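Local coordinates for protein transcriptional regulator ComR (Streptococcus vestibularis F0396, PDB 6HU8) that probably binds DNA as a peptide-pheromone-responsive competence regulator of the RNPP family, pairing a helix-turn-helix domain with a tetratricopeptide repeat domain, at residues A[13-17]-A[18-22]. Sequence-based numbering, arbitrary orientation.
Sequences TEREC and QQMSR
A Schellman motif ends helix 3-17, the first helix of the chain, which probably belongs to the N-terminal helix-turn-helix domain, and turns the chain toward helix 22-26. Met20 N reaches back to Arg15 O (3.0 Å), and inside that loop Gln19 N bonds Glu16 O at 2.7 Å, coming from above the carbonyl plane rather than along a lone pair. Gln19 is the C-prime residue, with the positive phi (52°) that the motif needs. One step earlier, Gln18 N still makes a helical bond to Glu14 O.

Arg15 ties the turn from the side. Its chain runs straight through CG and CD and then bends at chi3 (56°), which swings the guanidinium alongside the outgoing chain at Met20. There Arg15 NH1 donates to Met20 O (2.8 Å), lying in the carbonyl plane and almost in the plane of the guanidinium. The aliphatic part is used as well: Arg15 CG packs on Met20 CB at 3.9 Å. Over one face of the same guanidinium sits Arg22 CG, 3.7 Å from Arg15 CZ, while the two guanidinium groups are inclined to each other with Arg15 NH2 3.6 Å from Arg22 NH2. Glu41 of helix 34-41 probably explains this closeness: its two carboxylate oxygens form salt bridges with Arg15 NE and Arg22 NH2.

On another side of the helix end, Gln18 NE2 donates a nearly straight bond to Glu14 OE1 (3.0 Å), which accepts on its anti lone pair; the amide also bonds Leu59 O, at the end of helix 49-59. Ser21 then N-caps the next helix through Val24 N. The carboxylate of Glu41, shared by Arg15 and Arg22, probably balances their positive charges, and buried Arg15, itself on the last turn of helix 3-17, reaches the turn through NH1 and helix 34-41 through NE.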
ATOM      1  N   THR A  13      -8.804  26.327  17.988  1.00 40.39           N
ATOM      2  CA  THR A  13      -9.469  27.253  18.904  1.00 40.53           C
ATOM      3  C   THR A  13     -10.356  26.498  19.884  1.00 39.97           C
ATOM      4  O   THR A  13     -10.366  26.800  21.077  1.00 46.72           O
ATOM      5  CB  THR A  13     -10.297  28.311  18.152  1.00 39.41           C
ATOM      6  OG1 THR A  13      -9.411  29.149  17.407  1.00 38.44           O
ATOM      7  CG2 THR A  13     -11.073  29.185  19.124  1.00 39.38           C
ATOM      8  N   GLU A  14     -11.063  25.492  19.399  1.00 41.02           N
ATOM      9  CA  GLU A  14     -11.966  24.742  20.270  1.00 42.66           C
ATOM     10  C   GLU A  14     -11.207  23.853  21.261  1.00 44.73           C
ATOM     11  O   GLU A  14     -11.601  23.731  22.427  1.00 41.15           O
ATOM     12  CB  GLU A  14     -12.923  23.895  19.440  1.00 39.63           C
ATOM     13  CG  GLU A  14     -13.913  23.103  20.264  1.00 41.40           C
ATOM     14  CD  GLU A  14     -14.886  23.996  21.012  1.00 48.20           C
ATOM     15  OE1 GLU A  14     -15.224  23.663  22.170  1.00 47.63           O
ATOM     16  OE2 GLU A  14     -15.312  25.028  20.439  1.00 48.60           O
ATOM     17  N   ARG A  15     -10.133  23.219  20.789  1.00 37.91           N
ATOM     18  CA  ARG A  15      -9.281  22.432  21.672  1.00 39.72           C
ATOM     19  C   ARG A  15      -8.770  23.293  22.830  1.00 42.31           C
ATOM     20  O   ARG A  15      -8.840  22.890  24.002  1.00 40.90           O
ATOM     21  CB  ARG A  15      -8.098  21.830  20.895  1.00 39.43           C
ATOM     22  CG  ARG A  15      -7.188  20.964  21.766  1.00 38.38           C
ATOM     23  CD  ARG A  15      -6.021  20.345  21.009  1.00 36.69           C
ATOM     24  NE  ARG A  15      -5.192  21.335  20.314  1.00 38.62           N
ATOM     25  CZ  ARG A  15      -4.315  22.146  20.902  1.00 41.66           C
ATOM     26  NH1 ARG A  15      -4.162  22.130  22.222  1.00 38.60           N
ATOM     27  NH2 ARG A  15      -3.605  23.000  20.173  1.00 42.32           N
ATOM     28  N   GLU A  16      -8.253  24.474  22.497  1.00 40.38           N
ATOM     29  CA  GLU A  16      -7.699  25.383  23.502  1.00 43.86           C
ATOM     30  C   GLU A  16      -8.789  25.901  24.418  1.00 44.81           C
ATOM     31  O   GLU A  16      -8.608  25.985  25.623  1.00 47.18           O
ATOM     32  CB  GLU A  16      -6.979  26.552  22.836  1.00 45.62           C
ATOM     33  CG  GLU A  16      -5.597  26.168  22.321  1.00 47.27           C
ATOM     34  CD  GLU A  16      -4.971  27.238  21.448  1.00 52.25           C
ATOM     35  OE1 GLU A  16      -5.653  28.246  21.149  1.00 53.20           O
ATOM     36  OE2 GLU A  16      -3.795  27.059  21.057  1.00 56.81           O
ATOM     37  N   CYS A  17      -9.930  26.232  23.828  1.00 44.01           N
ATOM     38  CA  CYS A  17     -11.103  26.633  24.588  1.00 45.76           C
ATOM     39  C   CYS A  17     -11.414  25.613  25.685  1.00 44.60           C
ATOM     40  O   CYS A  17     -11.812  25.978  26.778  1.00 49.50           O
ATOM     41  CB  CYS A  17     -12.302  26.788  23.645  1.00 48.10           C
ATOM     42  SG  CYS A  17     -13.622  27.802  24.294  1.00 66.74           S
ATOM     43  N   GLN A  18     -11.225  24.330  25.394  1.00 40.10           N
ATOM     44  CA  GLN A  18     -11.485  23.281  26.387  1.00 42.58           C
ATOM     45  C   GLN A  18     -10.246  22.969  27.237  1.00 42.13           C
ATOM     46  O   GLN A  18     -10.243  21.995  27.996  1.00 41.42           O
ATOM     47  CB  GLN A  18     -11.979  21.989  25.706  1.00 38.82           C
ATOM     48  CG  GLN A  18     -13.253  22.164  24.834  1.00 37.25           C
ATOM     49  CD  GLN A  18     -13.805  20.850  24.320  1.00 39.74           C
ATOM     50  OE1 GLN A  18     -13.536  19.784  24.885  1.00 43.46           O
ATOM     51  NE2 GLN A  18     -14.586  20.910  23.241  1.00 36.51           N
ATOM     52  N   GLN A  19      -9.203  23.785  27.083  1.00 43.87           N
ATOM     53  CA  GLN A  19      -7.941  23.620  27.818  1.00 46.25           C
ATOM     54  C   GLN A  19      -7.421  22.196  27.682  1.00 46.26           C
ATOM     55  O   GLN A  19      -6.980  21.559  28.645  1.00 43.39           O
ATOM     56  CB  GLN A  19      -8.131  24.022  29.283  1.00 46.64           C
ATOM     57  CG  GLN A  19      -8.587  25.474  29.417  1.00 51.59           C
ATOM     58  CD  GLN A  19      -8.737  25.944  30.862  1.00 61.10           C
ATOM     59  OE1 GLN A  19      -8.979  25.148  31.769  1.00 58.26           O
ATOM     60  NE2 GLN A  19      -8.595  27.252  31.072  1.00 64.90           N
ATOM     61  N   MET A  20      -7.472  21.708  26.446  1.00 43.38           N
ATOM     62  CA  MET A  20      -7.103  20.340  26.130  1.00 40.89           C
ATOM     63  C   MET A  20      -5.771  20.329  25.384  1.00 43.03           C
ATOM     64  O   MET A  20      -5.623  20.984  24.349  1.00 39.51           O
ATOM     65  CB  MET A  20      -8.199  19.671  25.289  1.00 40.80           C
ATOM     66  CG  MET A  20      -8.008  18.168  25.110  1.00 40.39           C
ATOM     67  SD  MET A  20      -9.172  17.342  23.974  1.00 44.35           S
ATOM     68  CE  MET A  20     -10.670  17.281  24.974  1.00 40.82           C
ATOM     69  N   SER A  21      -4.788  19.607  25.915  1.00 42.81           N
ATOM     70  CA  SER A  21      -3.498  19.506  25.244  1.00 40.50           C
ATOM     71  C   SER A  21      -3.635  18.602  24.028  1.00 35.68           C
ATOM     72  O   SER A  21      -4.602  17.854  23.920  1.00 35.16           O
ATOM     73  CB  SER A  21      -2.440  18.962  26.184  1.00 38.48           C
ATOM     74  OG  SER A  21      -2.601  17.568  26.302  1.00 35.17           O
ATOM     75  N   ARG A  22      -2.684  18.684  23.102  1.00 38.37           N
ATOM     76  CA  ARG A  22      -2.696  17.807  21.931  1.00 36.56           C
ATOM     77  C   ARG A  22      -2.597  16.352  22.327  1.00 34.43           C
ATOM     78  O   ARG A  22      -3.296  15.506  21.754  1.00 33.19           O
ATOM     79  CB  ARG A  22      -1.561  18.155  20.970  1.00 36.14           C
ATOM     80  CG  ARG A  22      -1.713  19.549  20.399  1.00 38.97           C
ATOM     81  CD  ARG A  22      -0.832  19.712  19.200  1.00 42.47           C
ATOM     82  NE  ARG A  22      -1.104  20.958  18.492  1.00 45.54           N
ATOM     83  CZ  ARG A  22      -0.427  22.086  18.665  1.00 44.92           C
ATOM     84  NH1 ARG A  22       0.578  22.137  19.536  1.00 42.23           N
ATOM     85  NH2 ARG A  22      -0.757  23.162  17.959  1.00 39.39           N
TER